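PDB 4Y9J: protein ACDH-11, isoform b from Caenorhabditis elegans, which belongs to the acyl-CoA dehydrogenase family of flavoproteins and carries flavin-adenine dinucleotide in an assembly of four protein chains. Local coordinates for residues L134-P137 with V142-P145; L278-L283 with A439-I444; M327-S332 with P433-D438. All coordinates share one frame; numbering follows the deposited sequence.

Contact 1: residues L134-P137 with V142-P145. With UCC (S-{(3S,5R,9R)-1-[(2R,3S,4R,5R)-5-(6-amino-9H-purin-9-yl)-4-hydroxy-3-(phosphonooxy)tetrahydrofuran-2-yl]-3,5,9-trihydroxy-8,8-dimethyl-3,5-dioxido-10,14-dioxo-2,4,6-trioxa-11,15-diaza-3lambda~5~,5lambda~5~-diphosphaheptadecan-17-yl} undecanethioate), chain F.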
loop_
_atom_site.group_PDB
_atom_site.type_symbol
_atom_site.label_atom_id
_atom_site.label_comp_id
_atom_site.label_asym_id
_atom_site.label_seq_id
_atom_site.Cartn_x
_atom_site.Cartn_y
_atom_site.Cartn_z
ATOM N N LEU B 134 8.282 7.774 -31.715
ATOM C CA LEU B 134 9.401 7.349 -30.891
ATOM C C LEU B 134 9.098 7.540 -29.382
ATOM O O LEU B 134 9.420 6.666 -28.555
ATOM C CB LEU B 134 10.657 8.090 -31.265
ATOM C CG LEU B 134 11.085 7.957 -32.723
ATOM C CD1 LEU B 134 12.344 8.801 -32.881
ATOM C CD2 LEU B 134 11.339 6.507 -33.089
ATOM N N PHE B 135 8.403 8.627 -29.036
ATOM C CA PHE B 135 8.144 8.986 -27.636
ATOM C C PHE B 135 7.130 8.042 -27.013
ATOM O O PHE B 135 7.330 7.563 -25.881
ATOM C CB PHE B 135 7.656 10.467 -27.555
ATOM C CG PHE B 135 7.391 10.974 -26.168
ATOM C CD1 PHE B 135 8.388 10.929 -25.196
ATOM C CD2 PHE B 135 6.158 11.483 -25.827
ATOM C CE1 PHE B 135 8.197 11.428 -23.934
ATOM C CE2 PHE B 135 5.938 11.960 -24.527
ATOM C CZ PHE B 135 6.960 11.962 -23.605
ATOM N N SER B 136 6.056 7.757 -27.753
ATOM C CA SER B 136 4.821 7.212 -27.149
ATOM C C SER B 136 4.980 5.957 -26.249
ATOM O O SER B 136 4.475 5.953 -25.128
ATOM C CB SER B 136 3.780 7.021 -28.247
ATOM O OG SER B 136 2.501 6.905 -27.650
ATOM N N PRO B 137 5.707 4.910 -26.702
ATOM C CA PRO B 137 5.820 3.745 -25.854
ATOM C C PRO B 137 6.784 3.908 -24.684
ATOM O O PRO B 137 6.781 3.071 -23.788
ATOM C CB PRO B 137 6.320 2.650 -26.804
ATOM C CG PRO B 137 6.952 3.374 -27.951
ATOM C CD PRO B 137 6.230 4.656 -28.055
ATOM N N VAL B 142 2.589 10.342 -20.809
ATOM C CA VAL B 142 2.690 11.757 -21.145
ATOM C C VAL B 142 2.233 12.035 -22.587
ATOM O O VAL B 142 1.797 13.158 -22.867
ATOM C CB VAL B 142 4.066 12.335 -20.731
ATOM C CG1 VAL B 142 4.202 13.802 -21.217
ATOM C CG2 VAL B 142 4.136 12.325 -19.207
ATOM N N SER B 143 2.196 10.995 -23.416
ATOM C CA SER B 143 1.537 11.044 -24.662
ATOM C C SER B 143 0.129 11.565 -24.601
ATOM O O SER B 143 -0.331 12.141 -25.572
ATOM C CB SER B 143 1.528 9.628 -25.274
ATOM O OG SER B 143 1.110 8.693 -24.240
ATOM N N CYS B 144 -0.632 11.285 -23.538
ATOM C CA CYS B 144 -2.010 11.748 -23.462
ATOM C C CYS B 144 -2.153 13.275 -23.353
ATOM O O CYS B 144 -2.752 13.903 -24.245
ATOM C CB CYS B 144 -2.751 10.975 -22.372
ATOM S SG CYS B 144 -4.245 11.722 -21.790
ATOM N N PRO B 145 -1.516 13.912 -22.378
ATOM C CA PRO B 145 -1.571 15.355 -22.409
ATOM C C PRO B 145 -0.899 15.956 -23.648
ATOM O O PRO B 145 -1.328 17.021 -24.063
ATOM C CB PRO B 145 -0.878 15.791 -21.132
ATOM C CG PRO B 145 -0.132 14.580 -20.683
ATOM C CD PRO B 145 -0.943 13.422 -21.112
HETATM O OA1 UCC F . -11.390 10.244 -24.512
HETATM C CA1 UCC F . -10.936 11.440 -24.331
HETATM C CA2 UCC F . -9.552 11.873 -23.833
HETATM C CA3 UCC F . -8.420 10.893 -23.839
HETATM C CA4 UCC F . -7.082 11.551 -24.316
HETATM C CA5 UCC F . -6.686 10.968 -25.679
HETATM C CA6 UCC F . -5.226 10.680 -25.747
HETATM C CA7 UCC F . -4.827 10.104 -27.095
HETATM C CA8 UCC F . -3.367 10.128 -26.881
HETATM C CA9 UCC F . -2.558 8.992 -27.206
HETATM C C10 UCC F . -1.931 8.352 -26.051
HETATM C C11 UCC F . -2.565 6.969 -26.092
HETATM S S UCC F . -11.802 12.852 -24.561
HETATM C CP1 UCC F . -13.504 12.421 -25.087
HETATM C CP2 UCC F . -13.604 11.683 -26.386
HETATM N NP1 UCC F . -14.989 11.618 -26.895
HETATM C CP3 UCC F . -15.158 11.252 -28.167
HETATM O OP1 UCC F . -14.254 10.850 -28.900
HETATM C CP4 UCC F . -16.550 11.415 -28.742
HETATM C CP5 UCC F . -16.987 10.092 -29.389
HETATM N NP2 UCC F . -18.234 10.441 -30.058
HETATM C CP6 UCC F . -18.313 10.998 -31.266
HETATM O OP2 UCC F . -17.344 11.175 -31.991
HETATM C CP8 UCC F . -19.724 11.287 -31.736
HETATM O OP3 UCC F . -19.853 10.846 -33.122
HETATM C CPB UCC F . -20.121 12.741 -31.824
HETATM C CP7 UCC F . -19.132 13.753 -32.422
HETATM C CP9 UCC F . -19.811 13.207 -30.335
HETATM C CPA UCC F . -21.640 12.995 -31.710
HETATM O O7 UCC F . -21.897 14.422 -31.742
HETATM P P2 UCC F . -23.362 14.971 -32.164
HETATM O O21 UCC F . -23.400 16.487 -32.059
HETATM O O22 UCC F . -24.378 14.034 -31.496
HETATM O O6 UCC F . -23.377 14.501 -33.722
HETATM P P1 UCC F . -23.464 15.399 -35.035
HETATM O O11 UCC F . -24.733 16.236 -35.098
HETATM O O12 UCC F . -23.184 14.405 -36.123
HETATM O "O5'" UCC F . -22.130 16.374 -34.803
HETATM C "C5'" UCC F . -22.291 17.809 -34.692
HETATM C "C4'" UCC F . -21.385 18.562 -35.685
HETATM C "C3'" UCC F . -21.714 18.194 -37.129
HETATM O "O3'" UCC F . -21.421 19.353 -37.869
HETATM P P3 UCC F . -22.535 20.167 -38.638
HETATM O O33 UCC F . -21.753 21.350 -39.165
HETATM O O32 UCC F . -23.467 20.652 -37.552
HETATM O O31 UCC F . -23.096 19.157 -39.670
HETATM C "C2'" UCC F . -20.733 17.097 -37.519
HETATM O "O2'" UCC F . -20.326 17.099 -38.886
HETATM O "O4'" UCC F . -20.009 18.180 -35.477
HETATM C "C1'" UCC F . -19.543 17.560 -36.669
HETATM N N9 UCC F . -18.546 16.527 -36.351
HETATM C C4 UCC F . -17.341 16.517 -36.910
HETATM N N3 UCC F . -16.660 17.329 -37.753
HETATM C C8 UCC F . -18.721 15.453 -35.546
HETATM N N7 UCC F . -17.583 14.735 -35.535
HETATM C C5 UCC F . -16.685 15.339 -36.346
HETATM C C6 UCC F . -15.266 15.125 -36.738
HETATM N N6 UCC F . -14.600 14.050 -36.247
HETATM N N1 UCC F . -14.711 15.991 -37.646
HETATM C C2 UCC F . -15.398 17.048 -38.126
HETATM O O HOH W 1 1.228 6.202 -25.224
#
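S136 and S143 mark the closest approach of the two backbones, with 5.6 Å between S136 CA and S143 CA. Residues 134-137 carry the chain out of helix 121-135, and residues 142-145 lead it into helix 143-158, so a connection of four residues brings the end of one helix beside the start of the next. No direct hydrogen bond joins the segments; one ordered water does that work. It lies 2.8 Å from S136 OG and 2.7 Å from S143 OG, and donates a longer bond to S136 O. The hydroxyls themselves stay apart: S136 OG rests on S143 CB at 3.7 Å. Serine suits both positions, being small enough for the close approach and polar enough to hold a water inside a buried contact.

Beside this polar patch the joint is apolar. The ring of F135 is carried toward residues 142-145 with CG anti to the backbone N (chi1 -178°). V142 CG1 meets the ring at its edge, near the ring plane, 4.1 Å from F135 CZ, and S143 N approaches it obliquely. Both side chains also pack on C105 of helix 96-107, while F57 and V65 of helix 44-74 cover F135 further. Flat and branched apolar groups thus pack together where these helices converge.

S143 also faces the ligand UCC, with its OG 3.6 Å from UCC C10 near the end of the acyl chain. Nearer the thioester, C144 SG lies 3.8 Å from UCC CA4. The joint is therefore a short connection between two successive helices in the helical N-terminal domain, forming part of the wall of the UCC pocket.

Contact 2: residues L278-L283 with A439-I444. With FAD (flavin-adenine dinucleotide), chain E.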
loop_
_atom_site.group_PDB
_atom_site.type_symbol
_atom_site.label_atom_id
_atom_site.label_comp_id
_atom_site.label_asym_id
_atom_site.label_seq_id
_atom_site.Cartn_x
_atom_site.Cartn_y
_atom_site.Cartn_z
ATOM N N LEU B 278 -7.305 -0.004 -15.554
ATOM C CA LEU B 278 -6.532 -1.149 -16.067
ATOM C C LEU B 278 -5.102 -0.814 -16.442
ATOM O O LEU B 278 -4.112 -1.529 -16.074
ATOM C CB LEU B 278 -7.246 -1.801 -17.288
ATOM C CG LEU B 278 -6.483 -2.866 -18.080
ATOM C CD1 LEU B 278 -6.016 -4.031 -17.190
ATOM C CD2 LEU B 278 -7.355 -3.347 -19.256
ATOM N N GLY B 279 -5.018 0.234 -17.261
ATOM C CA GLY B 279 -3.760 0.811 -17.656
ATOM C C GLY B 279 -3.828 2.299 -17.668
ATOM O O GLY B 279 -4.771 2.876 -17.131
ATOM N N THR B 280 -2.835 2.956 -18.310
ATOM C CA THR B 280 -2.642 4.385 -18.130
ATOM C C THR B 280 -2.533 4.803 -16.657
ATOM O O THR B 280 -2.865 5.953 -16.268
ATOM C CB THR B 280 -3.678 5.283 -18.908
ATOM O OG1 THR B 280 -4.944 5.283 -18.251
ATOM C CG2 THR B 280 -3.908 4.798 -20.416
ATOM N N LYS B 281 -2.067 3.891 -15.818
ATOM C CA LYS B 281 -2.001 4.141 -14.397
ATOM C C LYS B 281 -1.058 5.347 -14.038
ATOM O O LYS B 281 -1.211 5.933 -12.981
ATOM C CB LYS B 281 -1.517 2.850 -13.617
ATOM C CG LYS B 281 -2.490 1.689 -13.656
ATOM C CD LYS B 281 -2.010 0.527 -12.724
ATOM C CE LYS B 281 -3.032 -0.590 -12.577
ATOM N NZ LYS B 281 -4.180 -0.074 -11.814
ATOM N N GLN B 282 -0.128 5.641 -14.912
ATOM C CA GLN B 282 0.771 6.763 -14.801
ATOM C C GLN B 282 0.032 8.089 -14.808
ATOM O O GLN B 282 0.484 9.068 -14.180
ATOM C CB GLN B 282 1.815 6.802 -15.953
ATOM C CG GLN B 282 2.463 5.473 -16.356
ATOM C CD GLN B 282 1.647 4.694 -17.393
ATOM O OE1 GLN B 282 0.436 4.823 -17.516
ATOM N NE2 GLN B 282 2.325 3.896 -18.117
ATOM N N LEU B 283 -1.050 8.120 -15.572
ATOM C CA LEU B 283 -1.811 9.333 -15.887
ATOM C C LEU B 283 -2.851 9.663 -14.804
ATOM O O LEU B 283 -3.668 8.809 -14.469
ATOM C CB LEU B 283 -2.492 9.075 -17.242
ATOM C CG LEU B 283 -3.532 10.055 -17.691
ATOM C CD1 LEU B 283 -2.859 11.317 -18.168
ATOM C CD2 LEU B 283 -4.261 9.448 -18.889
ATOM N N ALA B 439 -1.970 -0.368 -24.201
ATOM C CA ALA B 439 -2.479 -0.510 -25.562
ATOM C C ALA B 439 -4.010 -0.693 -25.562
ATOM O O ALA B 439 -4.676 -0.257 -26.487
ATOM C CB ALA B 439 -1.820 -1.713 -26.254
ATOM N N GLN B 440 -4.564 -1.309 -24.512
ATOM C CA GLN B 440 -5.995 -1.501 -24.372
ATOM C C GLN B 440 -6.793 -0.196 -24.216
ATOM O O GLN B 440 -7.995 -0.182 -24.454
ATOM C CB GLN B 440 -6.287 -2.539 -23.269
ATOM C CG GLN B 440 -7.731 -2.777 -22.914
ATOM C CD GLN B 440 -8.507 -3.416 -24.079
ATOM O OE1 GLN B 440 -9.151 -2.684 -24.898
ATOM N NE2 GLN B 440 -8.385 -4.672 -24.226
ATOM N N VAL B 441 -6.158 0.906 -23.795
ATOM C CA VAL B 441 -6.892 2.168 -23.807
ATOM C C VAL B 441 -7.268 2.651 -25.262
ATOM O O VAL B 441 -8.271 3.335 -25.476
ATOM C CB VAL B 441 -6.143 3.287 -23.067
ATOM C CG1 VAL B 441 -5.110 3.973 -23.923
ATOM C CG2 VAL B 441 -7.186 4.271 -22.522
ATOM N N THR B 442 -6.411 2.276 -26.191
ATOM C CA THR B 442 -6.407 2.903 -27.531
ATOM C C THR B 442 -7.679 2.620 -28.385
ATOM O O THR B 442 -8.074 3.506 -29.104
ATOM C CB THR B 442 -5.110 2.704 -28.322
ATOM O OG1 THR B 442 -4.898 1.340 -28.728
ATOM C CG2 THR B 442 -3.912 3.170 -27.575
ATOM N N PRO B 443 -8.306 1.441 -28.284
ATOM C CA PRO B 443 -9.600 1.304 -28.989
ATOM C C PRO B 443 -10.786 1.856 -28.268
ATOM O O PRO B 443 -11.896 1.790 -28.850
ATOM C CB PRO B 443 -9.747 -0.232 -29.136
ATOM C CG PRO B 443 -9.052 -0.714 -27.883
ATOM C CD PRO B 443 -7.831 0.110 -27.807
ATOM N N ILE B 444 -10.595 2.433 -27.062
ATOM C CA ILE B 444 -11.720 2.857 -26.210
ATOM C C ILE B 444 -11.898 4.376 -26.202
ATOM O O ILE B 444 -12.990 4.921 -26.557
ATOM C CB ILE B 444 -11.612 2.273 -24.803
ATOM C CG1 ILE B 444 -11.712 0.732 -24.863
ATOM C CG2 ILE B 444 -12.737 2.813 -23.917
ATOM C CD1 ILE B 444 -11.426 0.041 -23.523
HETATM P PA FAD E . -20.530 4.236 -23.984
HETATM O O1A FAD E . -20.865 5.123 -25.182
HETATM O O2A FAD E . -21.546 4.179 -22.830
HETATM O O5B FAD E . -20.457 2.691 -24.451
HETATM C C5B FAD E . -19.553 2.329 -25.489
HETATM C C4B FAD E . -20.157 1.161 -26.217
HETATM O O4B FAD E . -21.418 1.643 -26.730
HETATM C C3B FAD E . -19.324 0.654 -27.351
HETATM O O3B FAD E . -19.705 -0.716 -27.750
HETATM C C2B FAD E . -19.868 1.538 -28.458
HETATM O O2B FAD E . -19.588 0.995 -29.758
HETATM C C1B FAD E . -21.381 1.517 -28.135
HETATM N N9A FAD E . -22.105 2.600 -28.827
HETATM C C8A FAD E . -22.150 3.921 -28.465
HETATM N N7A FAD E . -22.867 4.626 -29.389
HETATM C C5A FAD E . -23.329 3.739 -30.324
HETATM C C6A FAD E . -24.142 3.821 -31.540
HETATM N N6A FAD E . -24.658 5.020 -31.935
HETATM N N1A FAD E . -24.359 2.665 -32.215
HETATM C C2A FAD E . -23.833 1.497 -31.830
HETATM N N3A FAD E . -23.091 1.342 -30.733
HETATM C C4A FAD E . -22.818 2.417 -29.958
HETATM N N1 FAD E . -13.164 11.527 -21.759
HETATM C C2 FAD E . -12.927 12.870 -21.654
HETATM O O2 FAD E . -13.794 13.646 -22.135
HETATM N N3 FAD E . -11.833 13.382 -21.200
HETATM C C4 FAD E . -10.822 12.710 -20.701
HETATM O O4 FAD E . -9.834 13.257 -20.264
HETATM C C4X FAD E . -10.997 11.214 -20.749
HETATM N N5 FAD E . -10.017 10.433 -20.111
HETATM C C5X FAD E . -10.307 9.043 -20.200
HETATM C C6 FAD E . -9.303 8.208 -19.625
HETATM C C7 FAD E . -9.491 6.788 -19.695
HETATM C C7M FAD E . -8.384 5.970 -19.112
HETATM C C8 FAD E . -10.721 6.274 -20.264
HETATM C C8M FAD E . -10.946 4.754 -20.312
HETATM C C9 FAD E . -11.706 7.080 -20.823
HETATM C C9A FAD E . -11.534 8.503 -20.778
HETATM N N10 FAD E . -12.512 9.313 -21.284
HETATM C C10 FAD E . -12.256 10.705 -21.239
HETATM C "C1'" FAD E . -13.749 8.802 -21.756
HETATM C "C2'" FAD E . -13.846 8.163 -23.147
HETATM O "O2'" FAD E . -13.857 9.122 -24.186
HETATM C "C3'" FAD E . -15.125 7.332 -23.198
HETATM O "O3'" FAD E . -14.913 6.289 -22.279
HETATM C "C4'" FAD E . -15.397 6.822 -24.601
HETATM O "O4'" FAD E . -15.620 7.895 -25.519
HETATM C "C5'" FAD E . -16.576 5.842 -24.607
HETATM O "O5'" FAD E . -17.792 6.519 -24.085
HETATM P P FAD E . -18.514 5.848 -22.747
HETATM O O1P FAD E . -17.450 5.565 -21.762
HETATM O O2P FAD E . -19.694 6.721 -22.400
HETATM O O3P FAD E . -19.082 4.440 -23.358
#
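The edge of the flavin pocket is built here from two loops, which meet through L278 on Q440 and T280 on V441. One loop joins strands 269-274 and 285-298 of the middle domain; the other links helices 432-439 and 449-461 of the C-terminal domain. Each contains a type I beta turn, T280 to L283 in the first and A439 to T442 in the second.

T280 CG2 packs against V441 at about a right angle, 3.8 Å from V441 CB. Both side chains reach the flavin at the same methyl group: T280 OG1 lies 3.6 Å from FAD C7M, and V441 CG2 4.0 Å from it. Beta-branched residues suit this seam because each can turn one branch to its neighbour and another to the cofactor. On T280, OG1 sits between the backbone N and the carbonyl carbon (chi1 76°), from where it donates a 2.7 Å bond to G279 O. That bond comes in at a steep 107° to the C=O and tilted from the carbonyl plane.

Farther from the flavin, L278 CD2 touches Q440 CG at 3.7 Å. The glutamine offers only its aliphatic part here, since its chain bends at chi2 and takes the amide away to S415 OG of the second subunit, which accepts from NE2. Within the second turn, A439 O accepts from both T442 N and T442 OG1; the hydroxyl bond is 2.8 Å long and lies in the carbonyl plane.

The T442 bonds and L283 N to T280 O brace the turns; T280 OG1 secures the residue ahead of its own. Between the segments the contact is purely van der Waals. Polar ties between the domains come from D438, which accepts from T280 N and Q282 NE2, and R437, whose NH1 bonds L278 O.

Contact 3: residues M327-S332 with P433-D438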
loop_
_atom_site.group_PDB
_atom_site.type_symbol
_atom_site.label_atom_id
_atom_site.label_comp_id
_atom_site.label_asym_id
_atom_site.label_seq_id
_atom_site.Cartn_x
_atom_site.Cartn_y
_atom_site.Cartn_z
ATOM N N MET B 327 2.596 -1.563 -30.721
ATOM C CA MET B 327 2.809 -2.656 -31.670
ATOM C C MET B 327 4.284 -2.769 -32.056
ATOM O O MET B 327 4.915 -3.832 -31.944
ATOM C CB MET B 327 1.918 -2.474 -32.880
ATOM C CG MET B 327 0.434 -2.550 -32.565
ATOM S SD MET B 327 -0.736 -1.792 -33.765
ATOM C CE MET B 327 -0.298 -2.717 -35.146
ATOM N N ARG B 328 4.881 -1.667 -32.460
ATOM C CA ARG B 328 6.305 -1.670 -32.808
ATOM C C ARG B 328 7.164 -2.005 -31.597
ATOM O O ARG B 328 8.152 -2.752 -31.732
ATOM C CB ARG B 328 6.703 -0.332 -33.392
ATOM C CG ARG B 328 8.229 -0.089 -33.554
ATOM C CD ARG B 328 8.919 -1.076 -34.448
ATOM N NE ARG B 328 8.310 -1.067 -35.786
ATOM C CZ ARG B 328 8.071 -2.114 -36.555
ATOM N NH1 ARG B 328 8.375 -3.343 -36.132
ATOM N NH2 ARG B 328 7.528 -1.938 -37.776
ATOM N N ARG B 329 6.848 -1.451 -30.436
ATOM C CA ARG B 329 7.673 -1.708 -29.259
ATOM C C ARG B 329 7.729 -3.243 -28.912
ATOM O O ARG B 329 8.793 -3.803 -28.712
ATOM C CB ARG B 329 7.222 -0.858 -28.052
ATOM C CG ARG B 329 7.966 -1.136 -26.761
ATOM C CD ARG B 329 9.456 -0.864 -26.922
ATOM N NE ARG B 329 9.767 0.561 -27.206
ATOM C CZ ARG B 329 9.946 1.499 -26.272
ATOM N NH1 ARG B 329 9.750 1.230 -24.988
ATOM N NH2 ARG B 329 10.242 2.744 -26.641
ATOM N N ILE B 330 6.586 -3.885 -28.885
ATOM C CA ILE B 330 6.538 -5.285 -28.548
ATOM C C ILE B 330 7.270 -6.101 -29.570
ATOM O O ILE B 330 7.975 -7.008 -29.203
ATOM C CB ILE B 330 5.123 -5.769 -28.182
ATOM C CG1 ILE B 330 5.195 -7.083 -27.375
ATOM C CG2 ILE B 330 4.309 -6.030 -29.422
ATOM C CD1 ILE B 330 5.877 -6.918 -26.035
ATOM N N ILE B 331 7.191 -5.762 -30.850
ATOM C CA ILE B 331 7.861 -6.509 -31.854
ATOM C C ILE B 331 9.381 -6.271 -31.735
ATOM O O ILE B 331 10.167 -7.182 -31.881
ATOM C CB ILE B 331 7.363 -6.087 -33.273
ATOM C CG1 ILE B 331 5.895 -6.453 -33.508
ATOM C CG2 ILE B 331 8.254 -6.660 -34.378
ATOM C CD1 ILE B 331 5.390 -5.886 -34.839
ATOM N N SER B 332 9.799 -5.032 -31.520
ATOM C CA SER B 332 11.207 -4.752 -31.289
ATOM C C SER B 332 11.781 -5.541 -30.108
ATOM O O SER B 332 12.910 -6.070 -30.168
ATOM C CB SER B 332 11.446 -3.224 -31.064
ATOM O OG SER B 332 12.821 -2.940 -30.964
ATOM N N PRO B 433 3.969 -6.294 -19.501
ATOM C CA PRO B 433 2.542 -6.141 -19.398
ATOM C C PRO B 433 2.006 -4.763 -19.447
ATOM O O PRO B 433 0.884 -4.580 -19.933
ATOM C CB PRO B 433 2.171 -6.763 -18.012
ATOM C CG PRO B 433 3.251 -7.728 -17.818
ATOM C CD PRO B 433 4.512 -7.062 -18.379
ATOM N N THR B 434 2.794 -3.785 -19.035
ATOM C CA THR B 434 2.373 -2.409 -19.199
ATOM C C THR B 434 1.957 -2.091 -20.657
ATOM O O THR B 434 1.015 -1.366 -20.871
ATOM C CB THR B 434 3.479 -1.445 -18.788
ATOM O OG1 THR B 434 3.848 -1.708 -17.421
ATOM C CG2 THR B 434 3.016 -0.056 -18.934
ATOM N N LEU B 435 2.727 -2.596 -21.604
ATOM C CA LEU B 435 2.461 -2.384 -23.008
ATOM C C LEU B 435 1.088 -2.888 -23.360
ATOM O O LEU B 435 0.361 -2.204 -24.117
ATOM C CB LEU B 435 3.507 -3.064 -23.903
ATOM C CG LEU B 435 4.937 -2.543 -23.705
ATOM C CD1 LEU B 435 5.861 -3.470 -24.448
ATOM C CD2 LEU B 435 5.031 -1.115 -24.230
ATOM N N LEU B 436 0.673 -4.037 -22.824
ATOM C CA LEU B 436 -0.655 -4.585 -23.143
ATOM C C LEU B 436 -1.786 -3.774 -22.459
ATOM O O LEU B 436 -2.793 -3.390 -23.102
ATOM C CB LEU B 436 -0.773 -6.029 -22.688
ATOM C CG LEU B 436 -2.076 -6.725 -22.951
ATOM C CD1 LEU B 436 -2.332 -6.943 -24.423
ATOM C CD2 LEU B 436 -2.090 -8.039 -22.220
ATOM N N ARG B 437 -1.621 -3.510 -21.153
ATOM C CA ARG B 437 -2.625 -2.794 -20.364
ATOM C C ARG B 437 -2.876 -1.374 -20.984
ATOM O O ARG B 437 -4.026 -0.917 -21.104
ATOM C CB ARG B 437 -2.191 -2.741 -18.899
ATOM C CG ARG B 437 -2.207 -4.153 -18.233
ATOM C CD ARG B 437 -2.071 -4.023 -16.746
ATOM N NE ARG B 437 -0.750 -3.632 -16.354
ATOM C CZ ARG B 437 -0.329 -2.421 -16.084
ATOM N NH1 ARG B 437 -1.150 -1.378 -16.083
ATOM N NH2 ARG B 437 0.939 -2.278 -15.706
ATOM N N ASP B 438 -1.796 -0.696 -21.309
ATOM C CA ASP B 438 -1.816 0.609 -21.947
ATOM C C ASP B 438 -2.382 0.607 -23.393
ATOM O O ASP B 438 -3.222 1.437 -23.734
ATOM C CB ASP B 438 -0.447 1.304 -21.850
ATOM C CG ASP B 438 -0.039 1.682 -20.348
ATOM O OD1 ASP B 438 -0.791 1.401 -19.341
ATOM O OD2 ASP B 438 1.075 2.315 -20.151
#
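L435 packs on R329 and I330, joining helix 432-439 to the long helix 304-338 in the all-helical C-terminal domain of the acyl-CoA dehydrogenase fold. The backbones come within 7.5 Å at I330 CA and L435 CA, and the leucine spans the interval with its forked end. Its CD1 meets I330 CD1 at 3.8 Å, the two side chains approaching obliquely. R329 instead crosses L435 at about a right angle and presents a methylene to both methyls of the fork. Leucine fits a site where one side chain must touch two neighbours of a facing helix, and Y326, one turn earlier on that helix, also lies against it.

The charged end of R329 is held elsewhere. Bends at chi2 (60°) and chi3 (64°) turn the guanidinium aside, where NH1 forms a salt bridge with E66 and NH2 a hydrogen bond with S138. Arginine can therefore serve a buried position, its stem apolar and its charge paired. On the other helix R437 is paired with E428 and E73.

The closest atom of R329 to L435 is CG, which lies 3.9 Å from L435 CD2.

All three contacts are buried, but they join different levels of the fold. Contact 1 is local, closing a short turn between successive helices of the N-terminal domain, and alone relies on a bridging water. Contact 2 spans the middle and C-terminal domains at the flavin, whereas contact 3 stays within the C-terminal domain, with the side chains of I330 and L435 about 11 Å from FAD and UCC respectively. Contact 3 is nested in the chain loop that contact 2 closes, tied to it by D438 with T280 and Q282 and by R437 with L278. Only packing connects contact 1 to the others, C144 on L283 and P137 on R329. The second subunit touches contacts 2 and 3.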